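Local coordinates for protein dextranase (Pseudarthrobacter oxydans, PDB 6NZS) that catalyses the endohydrolysis of alpha-1,6-glucosidic linkages in dextran, as a glycoside hydrolase of family 49, at residues M85-F90 / T333-P338; T279-L284 / N357-G362. One frame throughout, in Å; residues are numbered along the deposited sequence.

How the contacts relate
Both contacts are buried, and their centres lie about 7 Å apart. Contact 1 joins two domains: strand 84-92 of the N-terminal Ig-like domain meets strand 325-335 of the beta-solenoid. Both segments of contact 2 belong to the solenoid, the turn leading into strand 283-285 and strand 351-361, both of which pair with 325-335, but strand 176-192 of the Ig-like domain holds their polar ends. The 333-338 segment of contact 1 thus lies between them, with probable backbone hydrogen bonds from Leu284 N to Thr333 O and from Val334 N to Lys359 O, both 2.8 Å. Chemically, contact 1 combines indole packing with a shared water, whereas contact 2 sets a lysine ammonium beside a tyrosine ring.

Contact 1: residues M85-F90 / T333-P338; sequences MSWSSF and TVAEPP
Trp87, from the Ig-like domain, reaches the solenoid surface through its indole and meets Thr333 and Ala335, two residues apart on strand 325-335. The methyl CG2 of Thr333 lies 3.7 Å from Trp87 NE1, an oblique approach to the ring. Farther along the indole, Trp87 CH2 packs against Ala335 CB at 4.0 Å. The strands run nearly antiparallel, at 160°, but their axes stay 11.0 Å apart, so side chains and a water fill the interface and no hydrogen bond joins the segments directly. That water sits at the indole edge, in the ring plane, and accepts from Trp87 NE1 at 2.9 Å. It donates to Thr333 OG1 at 2.9 Å and is hydrogen-bonded to Ser89 OG at 2.7 Å. Thr333 serves both parts of the contact because CG2 stands anti to the backbone N, against the indole, while OG1 lies beside that N (chi1 -62°) and takes the water. Tyr56, Phe189 and Val361 also pack on Trp87. The chemistry implies a mixed junction between the domains: the buried indole N-H and both hydroxyls share one bridging water, while the ring meets a methyl at each of Thr333 and Ala335.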
loop_
_atom_site.group_PDB
_atom_site.type_symbol
_atom_site.label_atom_id
_atom_site.label_comp_id
_atom_site.label_asym_id
_atom_site.label_seq_id
_atom_site.Cartn_x
_atom_site.Cartn_y
_atom_site.Cartn_z
ATOM N N MET A 85 -2.308 -7.613 11.399
ATOM C CA MET A 85 -2.641 -7.866 10.000
ATOM C C MET A 85 -2.166 -9.263 9.629
ATOM O O MET A 85 -0.958 -9.519 9.592
ATOM C CB MET A 85 -2.044 -6.811 9.071
ATOM C CG MET A 85 -2.348 -7.088 7.589
ATOM S SD MET A 85 -1.949 -5.714 6.484
ATOM C CE MET A 85 -3.241 -4.562 6.927
ATOM N N SER A 86 -3.107 -10.156 9.357
ATOM C CA SER A 86 -2.802 -11.501 8.894
ATOM C C SER A 86 -3.017 -11.567 7.389
ATOM O O SER A 86 -3.837 -10.832 6.832
ATOM C CB SER A 86 -3.707 -12.547 9.554
ATOM O OG SER A 86 -3.509 -12.597 10.960
ATOM N N TRP A 87 -2.270 -12.445 6.723
ATOM C CA TRP A 87 -2.471 -12.613 5.286
ATOM C C TRP A 87 -2.027 -14.002 4.868
ATOM O O TRP A 87 -1.087 -14.566 5.434
ATOM C CB TRP A 87 -1.753 -11.544 4.451
ATOM C CG TRP A 87 -0.263 -11.755 4.298
ATOM C CD1 TRP A 87 0.379 -12.346 3.247
ATOM C CD2 TRP A 87 0.758 -11.376 5.234
ATOM N NE1 TRP A 87 1.739 -12.360 3.469
ATOM C CE2 TRP A 87 1.994 -11.771 4.684
ATOM C CE3 TRP A 87 0.744 -10.748 6.491
ATOM C CZ2 TRP A 87 3.207 -11.553 5.339
ATOM C CZ3 TRP A 87 1.950 -10.542 7.141
ATOM C CH2 TRP A 87 3.161 -10.947 6.569
ATOM N N SER A 88 -2.723 -14.549 3.872
ATOM C CA SER A 88 -2.405 -15.857 3.326
ATOM C C SER A 88 -2.307 -15.735 1.818
ATOM O O SER A 88 -3.219 -15.194 1.180
ATOM C CB SER A 88 -3.499 -16.870 3.689
ATOM O OG SER A 88 -3.190 -18.154 3.173
ATOM N N SER A 89 -1.208 -16.233 1.257
ATOM C CA SER A 89 -1.016 -16.322 -0.185
ATOM C C SER A 89 -1.097 -17.772 -0.644
ATOM O O SER A 89 -0.707 -18.703 0.067
ATOM C CB SER A 89 0.356 -15.776 -0.591
ATOM O OG SER A 89 0.379 -14.362 -0.462
ATOM N N PHE A 90 -1.615 -17.953 -1.851
ATOM C CA PHE A 90 -1.522 -19.237 -2.525
ATOM C C PHE A 90 -1.545 -18.965 -4.016
ATOM O O PHE A 90 -1.926 -17.877 -4.453
ATOM C CB PHE A 90 -2.633 -20.216 -2.094
ATOM C CG PHE A 90 -4.039 -19.712 -2.339
ATOM C CD1 PHE A 90 -4.653 -19.892 -3.575
ATOM C CD2 PHE A 90 -4.752 -19.088 -1.325
ATOM C CE1 PHE A 90 -5.950 -19.436 -3.799
ATOM C CE2 PHE A 90 -6.045 -18.638 -1.539
ATOM C CZ PHE A 90 -6.649 -18.808 -2.772
ATOM N N THR A 333 5.639 -10.029 -1.530
ATOM C CA THR A 333 4.957 -9.333 -0.445
ATOM C C THR A 333 6.041 -8.677 0.389
ATOM O O THR A 333 6.923 -9.369 0.907
ATOM C CB THR A 333 4.179 -10.323 0.424
ATOM O OG1 THR A 333 3.171 -10.962 -0.365
ATOM C CG2 THR A 333 3.491 -9.624 1.597
ATOM N N VAL A 334 5.969 -7.357 0.516
ATOM C CA VAL A 334 6.872 -6.579 1.359
ATOM C C VAL A 334 6.149 -6.317 2.675
ATOM O O VAL A 334 5.102 -5.657 2.695
ATOM C CB VAL A 334 7.272 -5.265 0.667
ATOM C CG1 VAL A 334 8.077 -4.375 1.619
ATOM C CG2 VAL A 334 8.065 -5.575 -0.601
ATOM N N ALA A 335 6.684 -6.844 3.775
ATOM C CA ALA A 335 6.032 -6.769 5.076
ATOM C C ALA A 335 6.853 -5.936 6.047
ATOM O O ALA A 335 8.087 -5.971 6.023
ATOM C CB ALA A 335 5.847 -8.168 5.665
ATOM N N GLU A 336 6.152 -5.209 6.914
ATOM C CA GLU A 336 6.753 -4.515 8.048
ATOM C C GLU A 336 7.975 -3.659 7.702
ATOM O O GLU A 336 9.050 -3.824 8.290
ATOM C CB GLU A 336 7.075 -5.493 9.169
ATOM C CG GLU A 336 6.214 -5.314 10.387
ATOM C CD GLU A 336 6.387 -6.427 11.394
ATOM O OE1 GLU A 336 5.517 -7.316 11.466
ATOM O OE2 GLU A 336 7.387 -6.392 12.126
ATOM N N PRO A 337 7.842 -2.716 6.781
ATOM C CA PRO A 337 8.972 -1.847 6.449
ATOM C C PRO A 337 9.291 -0.914 7.608
ATOM O O PRO A 337 8.385 -0.463 8.330
ATOM C CB PRO A 337 8.461 -1.064 5.231
ATOM C CG PRO A 337 6.982 -1.060 5.386
ATOM C CD PRO A 337 6.640 -2.385 5.993
ATOM N N PRO A 338 10.575 -0.611 7.828
ATOM C CA PRO A 338 10.956 0.382 8.842
ATOM C C PRO A 338 10.970 1.813 8.322
ATOM O O PRO A 338 11.126 2.750 9.127
ATOM C CB PRO A 338 12.382 -0.053 9.202
ATOM C CG PRO A 338 12.925 -0.583 7.898
ATOM C CD PRO A 338 11.746 -1.301 7.256
HETATM O O HOH W 1 2.532 -13.428 0.922
#

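Contact 2: residues T279-L284 / N357-G362; sequences TGYGVL and NYKQVG
Tyr281 and Lys359 meet on the wall of the parallel beta-solenoid that faces the Ig-like domain in this family 49 enzyme, where the turn before strand 283-285 faces strand 351-361 across the intervening strand 325-335. Lys359 comes in at a slant and brings its ammonium to the edge of the phenol ring, near the ring plane, with NZ 4.0 Å from Tyr281 CD1; it does not lie over a face, so this is no cation-pi stack. Asn357 borders the same edge, its CB 4.4 Å from Tyr281 CE1. The lysine chain bends at its second torsion (chi2 92°) and is extended beyond it, which carries NZ back along its own strand toward Asn357. There the ammonium has several partners: it bonds to the carbonyl of Asn357, hydrogen-bonds to Gly331 O and forms a salt bridge with Glu191 of strand 176-192. Glu191 OE1 also accepts from Asn357 ND2, and Tyr281 OH bonds to Pro192 O, so the Ig-like domain supplies polar partners to all three side chains. A methionine in place of Lys359 would probably leave the Glu191 carboxylate without its charged mate and the Asn357 carbonyl without this donor. In that last bond Lys359 NZ lies 2.9 Å from Asn357 O, above the carbonyl plane by 56°, with a C=O...N angle of 124°.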
loop_
_atom_site.group_PDB
_atom_site.type_symbol
_atom_site.label_atom_id
_atom_site.label_comp_id
_atom_site.label_asym_id
_atom_site.label_seq_id
_atom_site.Cartn_x
_atom_site.Cartn_y
_atom_site.Cartn_z
ATOM N N THR A 279 11.343 -10.879 -8.278
ATOM C CA THR A 279 10.102 -11.589 -8.567
ATOM C C THR A 279 9.908 -12.722 -7.580
ATOM O O THR A 279 10.811 -13.077 -6.817
ATOM C CB THR A 279 10.081 -12.150 -9.999
ATOM O OG1 THR A 279 11.072 -13.178 -10.128
ATOM C CG2 THR A 279 10.365 -11.051 -11.012
ATOM N N GLY A 280 8.706 -13.277 -7.600
ATOM C CA GLY A 280 8.352 -14.479 -6.871
ATOM C C GLY A 280 7.314 -14.219 -5.791
ATOM O O GLY A 280 7.232 -13.129 -5.217
ATOM N N TYR A 281 6.535 -15.253 -5.479
ATOM C CA TYR A 281 5.450 -15.143 -4.513
ATOM C C TYR A 281 5.894 -15.378 -3.066
ATOM O O TYR A 281 5.121 -15.926 -2.273
ATOM C CB TYR A 281 4.322 -16.099 -4.889
ATOM C CG TYR A 281 3.554 -15.747 -6.150
ATOM C CD1 TYR A 281 3.001 -14.484 -6.340
ATOM C CD2 TYR A 281 3.356 -16.701 -7.137
ATOM C CE1 TYR A 281 2.266 -14.186 -7.483
ATOM C CE2 TYR A 281 2.634 -16.412 -8.274
ATOM C CZ TYR A 281 2.093 -15.162 -8.448
ATOM O OH TYR A 281 1.348 -14.894 -9.578
ATOM N N GLY A 282 7.115 -14.987 -2.701
ATOM C CA GLY A 282 7.580 -15.062 -1.332
ATOM C C GLY A 282 7.398 -13.752 -0.579
ATOM O O GLY A 282 6.774 -12.800 -1.054
ATOM N N VAL A 283 7.962 -13.712 0.633
ATOM C CA VAL A 283 7.835 -12.573 1.543
ATOM C C VAL A 283 9.210 -11.979 1.817
ATOM O O VAL A 283 10.171 -12.711 2.080
ATOM C CB VAL A 283 7.164 -12.985 2.871
ATOM C CG1 VAL A 283 7.070 -11.795 3.823
ATOM C CG2 VAL A 283 5.788 -13.573 2.609
ATOM N N LEU A 284 9.291 -10.652 1.769
ATOM C CA LEU A 284 10.454 -9.887 2.209
ATOM C C LEU A 284 9.971 -9.015 3.362
ATOM O O LEU A 284 9.145 -8.120 3.157
ATOM C CB LEU A 284 10.995 -9.016 1.072
ATOM C CG LEU A 284 12.249 -8.190 1.388
ATOM C CD1 LEU A 284 13.423 -9.107 1.682
ATOM C CD2 LEU A 284 12.572 -7.239 0.244
ATOM N N ASN A 357 1.193 -7.816 -9.233
ATOM C CA ASN A 357 0.950 -8.846 -8.228
ATOM C C ASN A 357 1.896 -8.689 -7.047
ATOM O O ASN A 357 2.461 -9.661 -6.539
ATOM C CB ASN A 357 0.954 -10.241 -8.840
ATOM C CG ASN A 357 -0.189 -10.408 -9.811
ATOM O OD1 ASN A 357 -0.109 -9.978 -10.962
ATOM N ND2 ASN A 357 -1.297 -10.959 -9.326
ATOM N N TYR A 358 2.045 -7.434 -6.622
ATOM C CA TYR A 358 2.959 -6.987 -5.586
ATOM C C TYR A 358 2.114 -6.482 -4.427
ATOM O O TYR A 358 1.059 -5.867 -4.643
ATOM C CB TYR A 358 3.801 -5.849 -6.169
ATOM C CG TYR A 358 4.627 -5.068 -5.191
ATOM C CD1 TYR A 358 5.909 -5.482 -4.844
ATOM C CD2 TYR A 358 4.144 -3.889 -4.636
ATOM C CE1 TYR A 358 6.679 -4.758 -3.963
ATOM C CE2 TYR A 358 4.909 -3.159 -3.749
ATOM C CZ TYR A 358 6.176 -3.600 -3.415
ATOM O OH TYR A 358 6.946 -2.876 -2.540
ATOM N N LYS A 359 2.559 -6.760 -3.200
ATOM C CA LYS A 359 1.786 -6.408 -2.015
ATOM C C LYS A 359 2.687 -5.801 -0.949
ATOM O O LYS A 359 3.846 -6.193 -0.792
ATOM C CB LYS A 359 1.067 -7.611 -1.390
ATOM C CG LYS A 359 0.233 -8.433 -2.364
ATOM C CD LYS A 359 1.073 -9.591 -2.944
ATOM C CE LYS A 359 0.394 -10.252 -4.096
ATOM N NZ LYS A 359 1.245 -11.380 -4.531
ATOM N N GLN A 360 2.130 -4.848 -0.206
ATOM C CA GLN A 360 2.780 -4.273 0.965
ATOM C C GLN A 360 1.836 -4.431 2.150
ATOM O O GLN A 360 0.676 -4.025 2.072
ATOM C CB GLN A 360 3.105 -2.798 0.712
ATOM C CG GLN A 360 3.832 -2.101 1.841
ATOM C CD GLN A 360 4.139 -0.652 1.490
ATOM O OE1 GLN A 360 4.323 -0.292 0.312
ATOM N NE2 GLN A 360 4.174 0.191 2.495
ATOM N N VAL A 361 2.321 -5.058 3.227
ATOM C CA VAL A 361 1.510 -5.372 4.402
ATOM C C VAL A 361 2.251 -4.944 5.662
ATOM O O VAL A 361 3.477 -4.824 5.677
ATOM C CB VAL A 361 1.142 -6.874 4.502
ATOM C CG1 VAL A 361 0.352 -7.313 3.284
ATOM C CG2 VAL A 361 2.385 -7.740 4.655
ATOM N N GLY A 362 1.493 -4.737 6.735
ATOM C CA GLY A 362 2.130 -4.431 8.011
ATOM C C GLY A 362 2.859 -3.104 8.059
ATOM O O GLY A 362 3.934 -3.009 8.669
#